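Side-chain contacts in putative pyridoxal phosphate-dependent transferase (Clostridium difficile, PDB 4DQ6), which binds pyridoxal-5'-phosphate and is a putative transferase of the class I and II aminotransferase family, its particular role being unassigned: residues 66-69 / 70-74; 126-129 / 130-134; 264-268 / 269-273. All coordinates share one frame; numbering follows the deposited sequence.

Interaction 1 (66-69 / 70-74); sequences TTRP and DSYNE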
loop_
_atom_site.group_PDB
_atom_site.type_symbol
_atom_site.label_atom_id
_atom_site.label_comp_id
_atom_site.label_asym_id
_atom_site.label_seq_id
_atom_site.Cartn_x
_atom_site.Cartn_y
_atom_site.Cartn_z
ATOM N N THR A 66 7.398 -6.058 -8.120
ATOM C CA THR A 66 8.484 -5.131 -8.283
ATOM C C THR A 66 9.570 -5.325 -7.287
ATOM O O THR A 66 9.279 -5.360 -6.107
ATOM C CB THR A 66 7.945 -3.698 -8.179
ATOM O OG1 THR A 66 6.924 -3.558 -9.184
ATOM C CG2 THR A 66 9.025 -2.615 -8.301
ATOM N N THR A 67 10.788 -5.463 -7.755
ATOM C CA THR A 67 11.952 -5.564 -6.883
ATOM C C THR A 67 12.491 -4.166 -6.534
ATOM O O THR A 67 12.267 -3.211 -7.269
ATOM C CB THR A 67 13.039 -6.420 -7.559
ATOM O OG1 THR A 67 13.977 -6.782 -6.573
ATOM C CG2 THR A 67 13.768 -5.660 -8.673
ATOM N N ARG A 68 13.153 -4.010 -5.394
ATOM C CA ARG A 68 13.736 -2.742 -4.990
ATOM C C ARG A 68 15.236 -2.817 -5.228
ATOM O O ARG A 68 15.975 -3.457 -4.447
ATOM C CB ARG A 68 13.422 -2.449 -3.513
ATOM C CG ARG A 68 13.827 -1.059 -3.024
ATOM C CD ARG A 68 13.400 -0.820 -1.575
ATOM N NE ARG A 68 11.959 -0.865 -1.472
ATOM C CZ ARG A 68 11.255 -1.866 -0.956
ATOM N NH1 ARG A 68 11.863 -2.886 -0.345
ATOM N NH2 ARG A 68 9.977 -1.829 -1.060
ATOM N N PRO A 69 15.709 -2.236 -6.308
ATOM C CA PRO A 69 17.146 -2.352 -6.615
ATOM C C PRO A 69 17.954 -1.516 -5.623
ATOM O O PRO A 69 17.407 -0.600 -5.036
ATOM C CB PRO A 69 17.274 -1.754 -8.024
ATOM C CG PRO A 69 16.135 -0.838 -8.144
ATOM C CD PRO A 69 15.007 -1.423 -7.307
ATOM N N ASP A 70 19.241 -1.818 -5.470
ATOM C CA ASP A 70 20.053 -1.062 -4.514
ATOM C C ASP A 70 20.022 0.447 -4.790
ATOM O O ASP A 70 20.129 1.242 -3.875
ATOM C CB ASP A 70 21.510 -1.514 -4.595
ATOM C CG ASP A 70 21.745 -2.905 -4.031
ATOM O OD1 ASP A 70 20.841 -3.480 -3.381
ATOM O OD2 ASP A 70 22.876 -3.404 -4.229
ATOM N N SER A 71 19.886 0.838 -6.056
ATOM C CA SER A 71 19.867 2.267 -6.464
ATOM C C SER A 71 18.737 3.094 -5.807
ATOM O O SER A 71 18.896 4.300 -5.613
ATOM C CB SER A 71 19.731 2.390 -7.995
ATOM O OG SER A 71 18.542 1.811 -8.493
ATOM N N TYR A 72 17.643 2.427 -5.423
ATOM C CA TYR A 72 16.523 3.104 -4.797
ATOM C C TYR A 72 16.927 3.648 -3.416
ATOM O O TYR A 72 16.899 4.851 -3.175
ATOM C CB TYR A 72 15.349 2.141 -4.696
ATOM C CG TYR A 72 14.151 2.623 -3.978
ATOM C CD1 TYR A 72 14.042 2.536 -2.606
ATOM C CD2 TYR A 72 13.075 3.163 -4.691
ATOM C CE1 TYR A 72 12.894 2.966 -1.941
ATOM C CE2 TYR A 72 11.907 3.561 -4.091
ATOM C CZ TYR A 72 11.817 3.511 -2.708
ATOM O OH TYR A 72 10.699 3.886 -1.943
ATOM N N ASN A 73 17.403 2.768 -2.531
ATOM C CA ASN A 73 17.828 3.243 -1.186
ATOM C C ASN A 73 19.113 4.094 -1.290
ATOM O O ASN A 73 19.283 5.006 -0.514
ATOM C CB ASN A 73 18.017 2.095 -0.189
ATOM C CG ASN A 73 16.690 1.595 0.357
ATOM O OD1 ASN A 73 15.667 2.281 0.237
ATOM N ND2 ASN A 73 16.692 0.385 0.960
ATOM N N GLU A 74 19.986 3.832 -2.272
ATOM C CA GLU A 74 21.148 4.707 -2.516
ATOM C C GLU A 74 20.706 6.159 -2.811
ATOM O O GLU A 74 21.333 7.088 -2.337
ATOM C CB GLU A 74 22.027 4.178 -3.659
ATOM C CG GLU A 74 22.790 2.931 -3.228
ATOM C CD GLU A 74 23.494 2.103 -4.316
ATOM O OE1 GLU A 74 23.285 2.296 -5.557
ATOM O OE2 GLU A 74 24.278 1.192 -3.884
HETATM O O HOH W 1 18.151 -3.819 -2.741
HETATM O O HOH W 2 17.318 -0.112 -2.426
#

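Interaction 2 (126-129 / 130-134); sequences PFNS and VVKNN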
loop_
_atom_site.group_PDB
_atom_site.type_symbol
_atom_site.label_atom_id
_atom_site.label_comp_id
_atom_site.label_asym_id
_atom_site.label_seq_id
_atom_site.Cartn_x
_atom_site.Cartn_y
_atom_site.Cartn_z
ATOM N N PRO A 126 -3.846 13.119 12.230
ATOM C CA PRO A 126 -3.589 11.684 12.387
ATOM C C PRO A 126 -2.677 11.329 13.526
ATOM O O PRO A 126 -2.707 10.163 13.973
ATOM C CB PRO A 126 -2.999 11.297 11.049
ATOM C CG PRO A 126 -3.759 12.187 10.131
ATOM C CD PRO A 126 -3.700 13.514 10.808
ATOM N N PHE A 127 -1.876 12.271 14.019
ATOM C CA PHE A 127 -1.060 12.031 15.251
ATOM C C PHE A 127 -1.937 11.638 16.467
ATOM O O PHE A 127 -1.571 10.764 17.263
ATOM C CB PHE A 127 -0.275 13.270 15.643
ATOM C CG PHE A 127 1.068 13.423 14.961
ATOM C CD1 PHE A 127 1.322 12.958 13.704
ATOM C CD2 PHE A 127 2.058 14.091 15.669
ATOM C CE1 PHE A 127 2.593 13.146 13.148
ATOM C CE2 PHE A 127 3.316 14.269 15.156
ATOM C CZ PHE A 127 3.569 13.844 13.867
ATOM N N ASN A 128 -3.040 12.328 16.621
ATOM C CA ASN A 128 -3.996 12.084 17.667
ATOM C C ASN A 128 -4.717 10.748 17.418
ATOM O O ASN A 128 -4.746 9.854 18.282
ATOM C CB ASN A 128 -4.920 13.325 17.743
ATOM C CG ASN A 128 -5.939 13.279 18.882
ATOM O OD1 ASN A 128 -6.685 12.333 18.957
ATOM N ND2 ASN A 128 -6.038 14.371 19.695
ATOM N N SER A 129 -5.301 10.593 16.242
ATOM C CA SER A 129 -6.083 9.418 15.986
ATOM C C SER A 129 -5.266 8.148 15.944
ATOM O O SER A 129 -5.777 7.082 16.301
ATOM C CB SER A 129 -6.931 9.567 14.737
ATOM O OG SER A 129 -6.172 9.913 13.659
ATOM N N VAL A 130 -4.015 8.200 15.475
ATOM C CA VAL A 130 -3.240 6.966 15.374
ATOM C C VAL A 130 -2.961 6.384 16.759
ATOM O O VAL A 130 -2.956 5.170 16.931
ATOM C CB VAL A 130 -1.937 7.126 14.541
ATOM C CG1 VAL A 130 -0.843 7.845 15.337
ATOM C CG2 VAL A 130 -1.475 5.735 14.034
ATOM N N VAL A 131 -2.854 7.239 17.768
ATOM C CA VAL A 131 -2.621 6.753 19.118
ATOM C C VAL A 131 -3.895 6.090 19.679
ATOM O O VAL A 131 -3.866 4.950 20.205
ATOM C CB VAL A 131 -2.095 7.893 20.021
ATOM C CG1 VAL A 131 -2.111 7.474 21.500
ATOM C CG2 VAL A 131 -0.693 8.341 19.538
ATOM N N LYS A 132 -5.006 6.787 19.483
ATOM C CA LYS A 132 -6.317 6.344 19.945
ATOM C C LYS A 132 -6.806 5.082 19.232
ATOM O O LYS A 132 -7.391 4.159 19.865
ATOM C CB LYS A 132 -7.337 7.454 19.814
ATOM C CG LYS A 132 -7.022 8.599 20.768
ATOM C CD LYS A 132 -8.006 9.742 20.657
ATOM C CE LYS A 132 -7.790 10.732 21.814
ATOM N NZ LYS A 132 -8.410 12.033 21.438
ATOM N N ASN A 133 -6.589 5.024 17.916
ATOM C CA ASN A 133 -7.069 3.904 17.133
ATOM C C ASN A 133 -6.229 2.641 17.372
ATOM O O ASN A 133 -6.652 1.524 17.027
ATOM C CB ASN A 133 -7.008 4.233 15.656
ATOM C CG ASN A 133 -8.037 5.254 15.210
ATOM O OD1 ASN A 133 -9.048 5.466 15.854
ATOM N ND2 ASN A 133 -7.777 5.850 14.030
ATOM N N ASN A 134 -5.071 2.814 17.996
ATOM C CA ASN A 134 -4.290 1.702 18.548
ATOM C C ASN A 134 -4.489 1.414 20.037
ATOM O O ASN A 134 -3.724 0.637 20.553
ATOM C CB ASN A 134 -2.799 1.927 18.306
ATOM C CG ASN A 134 -2.385 1.568 16.919
ATOM O OD1 ASN A 134 -2.261 0.389 16.607
ATOM N ND2 ASN A 134 -2.155 2.570 16.096
#

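Interaction 3 (264-268 / 269-273); sequences AFTRI and DIKRN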
loop_
_atom_site.group_PDB
_atom_site.type_symbol
_atom_site.label_atom_id
_atom_site.label_comp_id
_atom_site.label_asym_id
_atom_site.label_seq_id
_atom_site.Cartn_x
_atom_site.Cartn_y
_atom_site.Cartn_z
ATOM N N ALA A 264 6.598 -6.461 11.632
ATOM C CA ALA A 264 5.214 -5.929 11.535
ATOM C C ALA A 264 4.777 -5.795 10.104
ATOM O O ALA A 264 3.656 -6.183 9.740
ATOM C CB ALA A 264 5.078 -4.607 12.272
ATOM N N PHE A 265 5.658 -5.282 9.233
ATOM C CA PHE A 265 5.316 -5.242 7.804
ATOM C C PHE A 265 5.157 -6.621 7.217
ATOM O O PHE A 265 4.404 -6.808 6.236
ATOM C CB PHE A 265 6.294 -4.364 7.018
ATOM C CG PHE A 265 5.983 -2.865 7.132
ATOM C CD1 PHE A 265 4.777 -2.358 6.607
ATOM C CD2 PHE A 265 6.879 -1.967 7.669
ATOM C CE1 PHE A 265 4.484 -1.004 6.705
ATOM C CE2 PHE A 265 6.593 -0.615 7.741
ATOM C CZ PHE A 265 5.393 -0.133 7.229
ATOM N N THR A 266 5.951 -7.588 7.676
ATOM C CA THR A 266 5.785 -8.948 7.228
ATOM C C THR A 266 4.434 -9.508 7.632
ATOM O O THR A 266 3.736 -10.140 6.838
ATOM C CB THR A 266 6.921 -9.851 7.774
ATOM O OG1 THR A 266 8.156 -9.440 7.140
ATOM C CG2 THR A 266 6.642 -11.355 7.458
ATOM N N ARG A 267 4.063 -9.206 8.862
ATOM C CA ARG A 267 2.775 -9.623 9.397
ATOM C C ARG A 267 1.596 -9.141 8.553
ATOM O O ARG A 267 0.687 -9.948 8.297
ATOM C CB ARG A 267 2.653 -9.198 10.873
ATOM C CG ARG A 267 1.259 -9.376 11.399
ATOM C CD ARG A 267 1.117 -8.983 12.858
ATOM N NE ARG A 267 1.669 -7.665 13.248
ATOM C CZ ARG A 267 1.049 -6.474 13.178
ATOM N NH1 ARG A 267 1.645 -5.359 13.641
ATOM N NH2 ARG A 267 -0.177 -6.370 12.677
ATOM N N ILE A 268 1.649 -7.884 8.092
ATOM C CA ILE A 268 0.569 -7.351 7.214
ATOM C C ILE A 268 0.911 -7.489 5.735
ATOM O O ILE A 268 0.115 -7.024 4.885
ATOM C CB ILE A 268 0.150 -5.911 7.590
ATOM C CG1 ILE A 268 1.270 -4.887 7.474
ATOM C CG2 ILE A 268 -0.391 -5.849 9.027
ATOM C CD1 ILE A 268 0.804 -3.435 7.431
ATOM N N ASP A 269 2.032 -8.137 5.395
ATOM C CA ASP A 269 2.445 -8.365 3.999
ATOM C C ASP A 269 2.484 -7.095 3.130
ATOM O O ASP A 269 1.991 -7.071 1.994
ATOM C CB ASP A 269 1.626 -9.465 3.315
ATOM C CG ASP A 269 2.273 -9.903 2.001
ATOM O OD1 ASP A 269 3.545 -9.994 1.974
ATOM O OD2 ASP A 269 1.538 -10.035 0.960
ATOM N N ILE A 270 3.027 -6.007 3.671
ATOM C CA ILE A 270 3.233 -4.776 2.887
ATOM C C ILE A 270 4.746 -4.598 2.816
ATOM O O ILE A 270 5.375 -4.116 3.782
ATOM C CB ILE A 270 2.479 -3.590 3.521
ATOM C CG1 ILE A 270 0.963 -3.808 3.334
ATOM C CG2 ILE A 270 2.949 -2.245 2.937
ATOM C CD1 ILE A 270 0.105 -2.633 3.746
ATOM N N LYS A 271 5.345 -4.996 1.682
ATOM C CA LYS A 271 6.781 -5.068 1.543
ATOM C C LYS A 271 7.285 -4.385 0.294
ATOM O O LYS A 271 8.386 -3.868 0.316
ATOM C CB LYS A 271 7.278 -6.504 1.484
ATOM C CG LYS A 271 6.839 -7.322 2.665
ATOM C CD LYS A 271 7.443 -6.860 3.999
ATOM C CE LYS A 271 8.774 -7.451 4.335
ATOM N NZ LYS A 271 9.201 -7.066 5.729
ATOM N N ARG A 272 6.493 -4.420 -0.792
ATOM C CA ARG A 272 7.000 -3.926 -2.095
ATOM C C ARG A 272 6.459 -2.557 -2.460
ATOM O O ARG A 272 5.279 -2.258 -2.233
ATOM C CB ARG A 272 6.635 -4.920 -3.223
ATOM C CG ARG A 272 7.139 -6.326 -3.076
ATOM C CD ARG A 272 6.946 -7.192 -4.309
ATOM N NE ARG A 272 7.553 -8.486 -4.103
ATOM C CZ ARG A 272 8.853 -8.755 -4.207
ATOM N NH1 ARG A 272 9.736 -7.828 -4.548
ATOM N NH2 ARG A 272 9.270 -9.969 -3.931
ATOM N N ASN A 273 7.290 -1.739 -3.141
ATOM C CA ASN A 273 6.824 -0.543 -3.832
ATOM C C ASN A 273 5.949 -1.007 -4.989
ATOM O O ASN A 273 6.181 -2.079 -5.551
ATOM C CB ASN A 273 7.989 0.228 -4.462
ATOM C CG ASN A 273 8.849 0.972 -3.457
ATOM O OD1 ASN A 273 9.619 0.363 -2.712
ATOM N ND2 ASN A 273 8.731 2.291 -3.444
HETATM O O HOH W 3 4.703 -10.999 4.340
#

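Interaction 1 (66-69 / 70-74)
R68 brings CG and CD against the CD1 side of the Y72 ring at a slant where the loop after helix 48-58 runs into helix 70-84, so the contact is a local one at the N-terminal entry of a helix. From CB the arginine sets off with CG opposite its own backbone N (chi1 -172°), which carries it to the tyrosine. R68 CG comes within 3.6 Å of Y72 CD1, with Y72 CG its next neighbour. One atom farther out, R68 CD is also 3.6 Å from Y72 CD1 but now has Y72 CE1 as second partner. R68 NE continues the drift, lying 4.0 Å from Y72 CE1. A bend at chi3 (-63°) then turns the guanidinium, whose plane ends 60° from that of the ring. With R68 CZ 5.7 Å from the Y72 ring centroid, any cation-pi attraction is weak at most. The polar tips instead share a neighbour, since R68 NH2 bonds to N273 OD1 and K271 O while Y72 OH bonds to N273 ND2.

In the backbone, Y72 N donates to P69 O at 3.1 Å, from well above the carbonyl plane. The same oxygen accepts a hydrogen bond from a water, which in turn accepts one from N73 N and so bridges P69 to the helix. A second water donates to both R68 O and D70 OD1. Beside this turn, P69 CG rests 3.6 Å from S71 OG, the hydroxyl that is hydrogen-bonded to E282 OE1.

Interaction 2 (126-129 / 130-134)
K132 NZ donates to N128 OD1 at 3.0 Å, joining two side chains one turn apart on helix 126-133. The ammonium lies in the carbonyl plane of the amide, on a lone pair, with a C=O...N angle of 119°. N128 can present its oxygen there because CG swings anti to the backbone N (chi1 -176°), while the lysine reaches out fully extended beyond CG. K132 CD also comes within 3.4 Å of N128 OD1, and the other end of the amide, N128 ND2, is held by E121 OE2.

Among the backbone bonds, N133 N to S129 O is short at 2.7 Å, and V130 N to P126 O measures 2.8 Å. The bonds to N128 O from V131 N and K132 N are both weak. At the helix end, N134 ND2 donates to V130 O at 2.8 Å and has S104 OG as a second partner.

F127 O is buried with no hydrogen-bond partner in the model. Methyl groups cover it instead: V131 CG2 at 3.4 Å and V130 CG1 at 3.6 Å. Farther out, F127 and V131 pack on I169 of strand 165-171, and V130 meets R267 of the second subunit. In chain order the helix links strands 116-119 and 137-140 as the helix of a beta-alpha-beta unit, with the F127 side chain about 5 Å from pyridoxal-5'-phosphate.

Interaction 3 (264-268 / 269-273)
F265 and I270 pack across a Schellman motif that ends helix 255-267. Their side chains cross obliquely, F265 CD1 facing I270 CB at 4.0 Å. I270 O also comes within 3.4 Å of F265 CD1, obliquely to the ring. While CB and CG2 of I270 lie toward F265 CD1, its CG1-CD1 arm meets I268, the two CD1 methyls standing tip to tip at 3.8 Å, so I270 touches both the F265 ring and the I268 chain.

The backbone evidence for the motif is the positive phi of D269 (53°) together with two bonds back into the helix. I270 N donates to F265 O at 3.0 Å, in the carbonyl plane, whereas D269 N approaches T266 O from 73° out of the T266 carbonyl plane.

K271 curls back over the same turn. The bend at chi2 sets its CD beside F265 O, and that at chi3 turns CE and NZ toward T266 OG1, to which NZ donates at 3.0 Å, crossing the threonine at a slant. That ammonium also forms a salt bridge with D262 OD1. D269, which touches pyridoxal-5'-phosphate, is linked to the turn by a water that donates 2.8 Å bonds to both T266 O and D269 OD1.

Interaction 1 is a surface contact at a helix start, whereas interactions 2 and 3 are partly buried, one within a helix beside the central sheet and the other at a helix end. The first rests on arginine-ring contact and bridging waters, the second on an amide-lysine bond and methyl packing, the third on a Schellman turn with apolar side-chain contacts and a lysine-hydroxyl bond. Interactions 1 and 3 touch directly through R68 and the 269-273 segment, their centres about 16 Å apart. Interactions 2 and 3 do not touch within one chain, yet meet across the dimer: N133 packs on T266, and N134 on R267, of the second subunit.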